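Local coordinates for toxin-antitoxin system antitoxin MntA family (Shewanella oneidensis MR-1, PDB 6M6U), which neutralises its cognate toxin HepT by transferring three AMP units in succession from ATP to a tyrosine of the toxin, at residues S109-Q112 with H113-E117; W94-Q97 with Q98-E101; A54-E57 with L58-L62. The protein carries 2 engineered substitutions. One frame throughout, in Å; residues are numbered along the deposited sequence.

Contact 1: residues S109-Q112 with H113-E117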
loop_
_atom_site.group_PDB
_atom_site.type_symbol
_atom_site.label_atom_id
_atom_site.label_comp_id
_atom_site.label_asym_id
_atom_site.label_seq_id
_atom_site.Cartn_x
_atom_site.Cartn_y
_atom_site.Cartn_z
ATOM N N SER E 109 29.914 -3.589 -20.671
ATOM C CA SER E 109 30.947 -2.558 -20.613
ATOM C C SER E 109 30.522 -1.400 -19.715
ATOM O O SER E 109 31.265 -0.994 -18.815
ATOM C CB SER E 109 31.263 -2.061 -22.021
ATOM O OG SER E 109 32.215 -1.017 -21.975
ATOM N N MET E 110 29.328 -0.849 -19.957
ATOM C CA MET E 110 28.812 0.220 -19.104
ATOM C C MET E 110 28.715 -0.225 -17.650
ATOM O O MET E 110 28.964 0.568 -16.732
ATOM C CB MET E 110 27.441 0.683 -19.601
ATOM C CG MET E 110 27.478 1.406 -20.934
ATOM S SD MET E 110 25.866 2.009 -21.456
ATOM C CE MET E 110 25.590 3.344 -20.290
ATOM N N TYR E 111 28.349 -1.487 -17.417
ATOM C CA TYR E 111 28.224 -1.957 -16.043
ATOM C C TYR E 111 29.591 -2.076 -15.381
ATOM O O TYR E 111 29.745 -1.755 -14.195
ATOM C CB TYR E 111 27.479 -3.292 -15.995
ATOM C CG TYR E 111 27.221 -3.765 -14.585
ATOM C CD1 TYR E 111 28.082 -4.660 -13.963
ATOM C CD2 TYR E 111 26.129 -3.292 -13.863
ATOM C CE1 TYR E 111 27.856 -5.091 -12.673
ATOM C CE2 TYR E 111 25.890 -3.718 -12.568
ATOM C CZ TYR E 111 26.762 -4.617 -11.978
ATOM O OH TYR E 111 26.545 -5.041 -10.689
ATOM N N GLN E 112 30.597 -2.523 -16.132
ATOM C CA GLN E 112 31.938 -2.626 -15.569
ATOM C C GLN E 112 32.486 -1.252 -15.200
ATOM O O GLN E 112 33.091 -1.089 -14.135
ATOM C CB GLN E 112 32.859 -3.345 -16.550
ATOM C CG GLN E 112 32.583 -4.842 -16.611
ATOM C CD GLN E 112 33.376 -5.548 -17.685
ATOM O OE1 GLN E 112 34.058 -4.919 -18.490
ATOM N NE2 GLN E 112 33.294 -6.871 -17.699
ATOM N N HIS E 113 32.262 -0.248 -16.053
ATOM C CA HIS E 113 32.689 1.108 -15.716
ATOM C C HIS E 113 31.906 1.669 -14.540
ATOM O O HIS E 113 32.459 2.425 -13.733
ATOM C CB HIS E 113 32.546 2.037 -16.921
ATOM C CG HIS E 113 33.652 1.904 -17.920
ATOM N ND1 HIS E 113 33.513 1.194 -19.093
ATOM C CD2 HIS E 113 34.915 2.391 -17.920
ATOM C CE1 HIS E 113 34.644 1.250 -19.774
ATOM N NE2 HIS E 113 35.511 1.970 -19.084
ATOM N N LEU E 114 30.623 1.314 -14.422
ATOM C CA LEU E 114 29.842 1.767 -13.275
ATOM C C LEU E 114 30.356 1.147 -11.980
ATOM O O LEU E 114 30.442 1.829 -10.951
ATOM C CB LEU E 114 28.362 1.437 -13.476
ATOM C CG LEU E 114 27.518 1.792 -12.248
ATOM C CD1 LEU E 114 27.522 3.307 -12.010
ATOM C CD2 LEU E 114 26.094 1.241 -12.349
ATOM N N GLN E 115 30.712 -0.141 -12.013
ATOM C CA GLN E 115 31.205 -0.809 -10.811
ATOM C C GLN E 115 32.481 -0.163 -10.290
ATOM O O GLN E 115 32.639 0.024 -9.077
ATOM C CB GLN E 115 31.438 -2.292 -11.091
ATOM C CG GLN E 115 30.164 -3.100 -11.173
ATOM C CD GLN E 115 29.439 -3.177 -9.841
ATOM O OE1 GLN E 115 28.862 -2.194 -9.372
ATOM N NE2 GLN E 115 29.476 -4.349 -9.220
ATOM N N ALA E 116 33.410 0.173 -11.189
ATOM C CA ALA E 116 34.600 0.900 -10.761
ATOM C C ALA E 116 34.227 2.253 -10.167
ATOM O O ALA E 116 34.774 2.657 -9.134
ATOM C CB ALA E 116 35.573 1.063 -11.935
ATOM N N GLU E 117 33.277 2.958 -10.789
ATOM C CA GLU E 117 32.903 4.293 -10.322
ATOM C C GLU E 117 32.277 4.260 -8.930
ATOM O O GLU E 117 32.501 5.166 -8.119
ATOM C CB GLU E 117 31.928 4.944 -11.306
ATOM C CG GLU E 117 32.540 5.405 -12.618
ATOM C CD GLU E 117 31.482 5.766 -13.648
ATOM O OE1 GLU E 117 30.278 5.675 -13.321
ATOM O OE2 GLU E 117 31.852 6.139 -14.782
#
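Tyr111 and Gln115, one turn apart on helix 97-125, lean on each other obliquely, the phenol ring and the amide plane turned 34° apart. Gln115 CG comes within 3.4 Å of Tyr111 CE1, and the amide carbon CD sits 3.7 Å from Tyr111 CZ. The ring reaches forward because Tyr111 CG is anti to its own backbone N (chi1 -175°), and the bend of Gln115 at chi2 turns its amide along the ring toward the phenol end. Polar partners then diverge, Tyr111 OH bonding to Asp3 of a HepT chain and Gln115 OE1 to Arg118.

A second pairing works differently. His113 folds its imidazole back over the preceding turn, and ND1 donates to Ser109 O at 3.1 Å with a bent N-H...O angle of 143°, from above the carbonyl plane. The same oxygen accepts the helical bond from His113 N at 3.0 Å, so one carbonyl is gripped twice by one residue and the ring's rotation is restrained.

Deleting either half of this helix sharply weakens the antitoxin, in keeping with the HepT chains around it: Gln112 bonds to Asn55 of one, and the His113 ring meets His102 of another. Within MntA, Tyr111 and Leu114 pack against helix 80-89 through Gln84 and Val81.

Contact 2: residues W94-Q97 with Q98-E101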
loop_
_atom_site.group_PDB
_atom_site.type_symbol
_atom_site.label_atom_id
_atom_site.label_comp_id
_atom_site.label_asym_id
_atom_site.label_seq_id
_atom_site.Cartn_x
_atom_site.Cartn_y
_atom_site.Cartn_z
ATOM N N TRP E 94 12.802 -13.051 -28.560
ATOM C CA TRP E 94 12.661 -12.598 -29.936
ATOM C C TRP E 94 13.806 -11.643 -30.257
ATOM O O TRP E 94 14.425 -11.067 -29.360
ATOM C CB TRP E 94 11.298 -11.925 -30.153
ATOM C CG TRP E 94 10.990 -11.617 -31.584
ATOM C CD1 TRP E 94 10.413 -12.449 -32.504
ATOM C CD2 TRP E 94 11.243 -10.385 -32.262
ATOM N NE1 TRP E 94 10.296 -11.809 -33.714
ATOM C CE2 TRP E 94 10.798 -10.539 -33.591
ATOM C CE3 TRP E 94 11.809 -9.168 -31.877
ATOM C CZ2 TRP E 94 10.903 -9.521 -34.534
ATOM C CZ3 TRP E 94 11.911 -8.158 -32.813
ATOM C CH2 TRP E 94 11.460 -8.340 -34.127
ATOM N N GLY E 95 14.076 -11.485 -31.544
ATOM C CA GLY E 95 15.124 -10.608 -32.019
ATOM C C GLY E 95 16.332 -11.388 -32.523
ATOM O O GLY E 95 16.547 -12.555 -32.187
ATOM N N THR E 96 17.135 -10.718 -33.349
ATOM C CA THR E 96 18.296 -11.384 -33.921
ATOM C C THR E 96 19.348 -11.653 -32.848
ATOM O O THR E 96 19.400 -11.000 -31.801
ATOM C CB THR E 96 18.922 -10.548 -35.038
ATOM O OG1 THR E 96 19.488 -9.352 -34.484
ATOM C CG2 THR E 96 17.879 -10.183 -36.088
ATOM N N GLN E 97 20.198 -12.643 -33.124
ATOM C CA GLN E 97 21.327 -12.893 -32.240
ATOM C C GLN E 97 22.280 -11.705 -32.221
ATOM O O GLN E 97 22.873 -11.400 -31.181
ATOM C CB GLN E 97 22.056 -14.171 -32.663
ATOM C CG GLN E 97 23.201 -14.575 -31.739
ATOM C CD GLN E 97 22.725 -14.947 -30.342
ATOM O OE1 GLN E 97 21.664 -15.554 -30.172
ATOM N NE2 GLN E 97 23.511 -14.581 -29.332
ATOM N N GLN E 98 22.416 -10.997 -33.345
ATOM C CA GLN E 98 23.374 -9.897 -33.400
ATOM C C GLN E 98 22.900 -8.705 -32.573
ATOM O O GLN E 98 23.709 -8.054 -31.901
ATOM C CB GLN E 98 23.633 -9.485 -34.849
ATOM C CG GLN E 98 24.964 -8.767 -35.051
ATOM C CD GLN E 98 26.171 -9.679 -34.827
ATOM O OE1 GLN E 98 26.991 -9.438 -33.931
ATOM N NE2 GLN E 98 26.284 -10.724 -35.654
ATOM N N ASP E 99 21.598 -8.399 -32.608
ATOM C CA ASP E 99 21.089 -7.333 -31.751
ATOM C C ASP E 99 21.233 -7.692 -30.279
ATOM O O ASP E 99 21.482 -6.815 -29.447
ATOM C CB ASP E 99 19.630 -7.020 -32.085
ATOM C CG ASP E 99 19.485 -6.170 -33.336
ATOM O OD1 ASP E 99 20.506 -5.638 -33.817
ATOM O OD2 ASP E 99 18.347 -6.012 -33.829
ATOM N N ASP E 100 21.095 -8.972 -29.939
ATOM C CA ASP E 100 21.294 -9.386 -28.554
ATOM C C ASP E 100 22.739 -9.181 -28.126
ATOM O O ASP E 100 23.009 -8.790 -26.984
ATOM C CB ASP E 100 20.880 -10.848 -28.376
ATOM C CG ASP E 100 21.481 -11.479 -27.130
ATOM O OD1 ASP E 100 20.935 -11.277 -26.027
ATOM O OD2 ASP E 100 22.509 -12.183 -27.256
ATOM N N GLU E 101 23.683 -9.432 -29.029
ATOM C CA GLU E 101 25.093 -9.326 -28.673
ATOM C C GLU E 101 25.554 -7.874 -28.630
ATOM O O GLU E 101 26.350 -7.505 -27.757
ATOM C CB GLU E 101 25.928 -10.155 -29.647
ATOM C CG GLU E 101 25.605 -11.645 -29.549
ATOM C CD GLU E 101 26.179 -12.471 -30.689
ATOM O OE1 GLU E 101 26.157 -13.716 -30.578
ATOM O OE2 GLU E 101 26.649 -11.886 -31.689
#
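Thr96 is the N-cap of helix 97-125 and meets Asp99 across the first turn, where the chain leaves strand 91-94 of the nucleotidyltransferase fold. Thr96 OG1 accepts from Asp99 N at 3.0 Å, nearly straight at 163°, supplying an acceptor to an amide of the first turn that has no preceding helical carbonyl.

The next residue, Gln97, spans the turn with its side chain. Its CB lies beside the following amide, 3.3 Å from Gln98 N. CG, anti to the backbone N (chi1 -176°), comes within 3.3 Å of Glu101 OE1. A bend at chi2 then swings the amide along the helix, its CD 3.7 Å from that same oxygen. At the tip NE2 donates to Glu101 OE1, and it also lies 3.3 Å from Asp100 OD2, too poorly angled to bond.

Both acidic residues have partners beyond this turn: Asp100 OD1 meets Tyr24 OH and Arg59 of a HepT chain, and Glu101 OE2 accepts from Asn2 of that chain. The cap opens the helix that binds the toxin.

The Gln97 NE2 to Glu101 OE1 bond, 3.0 Å long, leaves the glutamine within its amide plane but reaches the oxygen from above the carboxylate plane.

Contact 3: residues A54-E57 with L58-L62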
loop_
_atom_site.group_PDB
_atom_site.type_symbol
_atom_site.label_atom_id
_atom_site.label_comp_id
_atom_site.label_asym_id
_atom_site.label_seq_id
_atom_site.Cartn_x
_atom_site.Cartn_y
_atom_site.Cartn_z
ATOM N N ALA E 54 2.270 4.889 -22.473
ATOM C CA ALA E 54 1.895 3.835 -23.411
ATOM C C ALA E 54 2.534 2.498 -23.040
ATOM O O ALA E 54 1.939 1.438 -23.266
ATOM C CB ALA E 54 2.285 4.242 -24.832
ATOM N N ARG E 55 3.736 2.524 -22.464
ATOM C CA ARG E 55 4.383 1.285 -22.035
ATOM C C ARG E 55 3.655 0.674 -20.835
ATOM O O ARG E 55 3.424 -0.541 -20.784
ATOM C CB ARG E 55 5.853 1.557 -21.708
ATOM C CG ARG E 55 6.600 0.365 -21.132
ATOM C CD ARG E 55 7.720 0.817 -20.225
ATOM N NE ARG E 55 7.224 1.866 -19.341
ATOM C CZ ARG E 55 6.605 1.648 -18.185
ATOM N NH1 ARG E 55 6.420 0.408 -17.763
ATOM N NH2 ARG E 55 6.183 2.676 -17.464
ATOM N N TRP E 56 3.287 1.505 -19.855
ATOM C CA TRP E 56 2.520 1.006 -18.717
ATOM C C TRP E 56 1.189 0.422 -19.164
ATOM O O TRP E 56 0.753 -0.610 -18.643
ATOM C CB TRP E 56 2.288 2.121 -17.699
ATOM C CG TRP E 56 1.562 1.656 -16.456
ATOM C CD1 TRP E 56 2.112 1.031 -15.370
ATOM C CD2 TRP E 56 0.158 1.779 -16.179
ATOM N NE1 TRP E 56 1.140 0.759 -14.439
ATOM C CE2 TRP E 56 -0.067 1.211 -14.908
ATOM C CE3 TRP E 56 -0.927 2.321 -16.877
ATOM C CZ2 TRP E 56 -1.334 1.166 -14.321
ATOM C CZ3 TRP E 56 -2.190 2.273 -16.291
ATOM C CH2 TRP E 56 -2.379 1.701 -15.027
ATOM N N GLU E 57 0.529 1.073 -20.128
ATOM C CA GLU E 57 -0.722 0.544 -20.664
ATOM C C GLU E 57 -0.498 -0.801 -21.338
ATOM O O GLU E 57 -1.286 -1.738 -21.153
ATOM C CB GLU E 57 -1.340 1.541 -21.648
ATOM C CG GLU E 57 -1.757 2.885 -21.042
ATOM C CD GLU E 57 -3.125 2.843 -20.366
ATOM O OE1 GLU E 57 -3.416 3.747 -19.551
ATOM O OE2 GLU E 57 -3.915 1.914 -20.652
ATOM N N LEU E 58 0.577 -0.922 -22.118
ATOM C CA LEU E 58 0.861 -2.196 -22.768
ATOM C C LEU E 58 1.097 -3.292 -21.735
ATOM O O LEU E 58 0.631 -4.424 -21.903
ATOM C CB LEU E 58 2.060 -2.051 -23.701
ATOM C CG LEU E 58 2.500 -3.320 -24.431
ATOM C CD1 LEU E 58 1.313 -3.961 -25.126
ATOM C CD2 LEU E 58 3.587 -2.988 -25.435
ATOM N N ALA E 59 1.807 -2.965 -20.650
ATOM C CA ALA E 59 2.038 -3.940 -19.591
ATOM C C ALA E 59 0.719 -4.459 -19.028
ATOM O O ALA E 59 0.536 -5.673 -18.863
ATOM C CB ALA E 59 2.889 -3.318 -18.483
ATOM N N GLN E 60 -0.220 -3.552 -18.737
ATOM C CA GLN E 60 -1.508 -3.989 -18.205
ATOM C C GLN E 60 -2.292 -4.787 -19.237
ATOM O O GLN E 60 -3.057 -5.686 -18.870
ATOM C CB GLN E 60 -2.334 -2.796 -17.714
ATOM C CG GLN E 60 -1.575 -1.808 -16.837
ATOM C CD GLN E 60 -0.605 -2.472 -15.871
ATOM O OE1 GLN E 60 -0.945 -3.439 -15.195
ATOM N NE2 GLN E 60 0.619 -1.946 -15.807
ATOM N N LYS E 61 -2.108 -4.496 -20.530
ATOM C CA LYS E 61 -2.756 -5.328 -21.540
ATOM C C LYS E 61 -2.152 -6.727 -21.566
ATOM O O LYS E 61 -2.879 -7.721 -21.688
ATOM C CB LYS E 61 -2.673 -4.679 -22.920
ATOM C CG LYS E 61 -3.640 -5.318 -23.915
ATOM C CD LYS E 61 -3.442 -4.828 -25.345
ATOM C CE LYS E 61 -3.077 -3.357 -25.399
ATOM N NZ LYS E 61 -4.261 -2.486 -25.154
ATOM N N LEU E 62 -0.825 -6.834 -21.439
ATOM C CA LEU E 62 -0.221 -8.149 -21.256
ATOM C C LEU E 62 -0.695 -8.786 -19.958
ATOM O O LEU E 62 -1.002 -9.984 -19.918
ATOM C CB LEU E 62 1.304 -8.045 -21.257
ATOM C CG LEU E 62 2.009 -8.309 -22.584
ATOM C CD1 LEU E 62 1.727 -7.179 -23.554
ATOM C CD2 LEU E 62 3.502 -8.493 -22.374
#
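Trp56 and Gln60 make a local contact across one turn of helix 52-66, an amide-bearing chain laid over an indole face on the side of the helix turned to a HepT chain. The glutamine meets the ring with two parts. Its CG stands 3.8 Å from the centroid of the six-membered ring and only 7° off the normal, a CH-pi contact over the face. Farther out, Gln60 NE2 lies 3.1 Å above the indole plane, displaced toward the rim, with the amide and ring planes 36° apart.

The bend of the glutamine explains this pose. With CG beside the backbone N and a bend at chi2, the chain curls back toward the preceding turn instead of extending outward, and NE2 donates to Trp56 O at 3.1 Å. That bond is bent, at 136°. The backbone amide, Gln60 N, reaches the same carbonyl oxygen from the opposite face of its plane, also at 3.1 Å, so the two donors clasp it between them and tie down the amide end above the ring.

Helix 52-66 is the crossover of a beta-alpha-beta unit, linking the parallel strands 40-46 and 70-74. On another flank Leu58 packs on Leu72 and on Leu13 of helix 6-16, and Ala59 also rests on Leu72. Arg55 bonds through NH2 to Asn52 OD1 and through NH1 to Leu72 O, and its side chain lies about 5 Å from that of the magnesium ligand Asp71.

Toward the toxin, Trp56 packs on Ile111 and Gln60 on Gly95 of a HepT chain. Glu57, whose OE1 lies at the edge of the indole in its plane, bonds through that oxygen to His114 of the toxin.

From the N terminus, contact 3 comes first, within the crossover helix 52-66 between strands 40-46 and 70-74. The chain then passes through helix 80-89 and edge strand 91-94, and contact 2 turns the exit of that strand into helix 97-125. Contact 1 follows farther along the same helix, its centre about 23 Å from that of contact 2. All three are local and in series, so none nests in or crosses another, and none closes a long loop. Contacts 1 and 3 lie on opposite sides of the chain's centre, about 31 Å apart between centres, yet both lie on helices that face HepT chains.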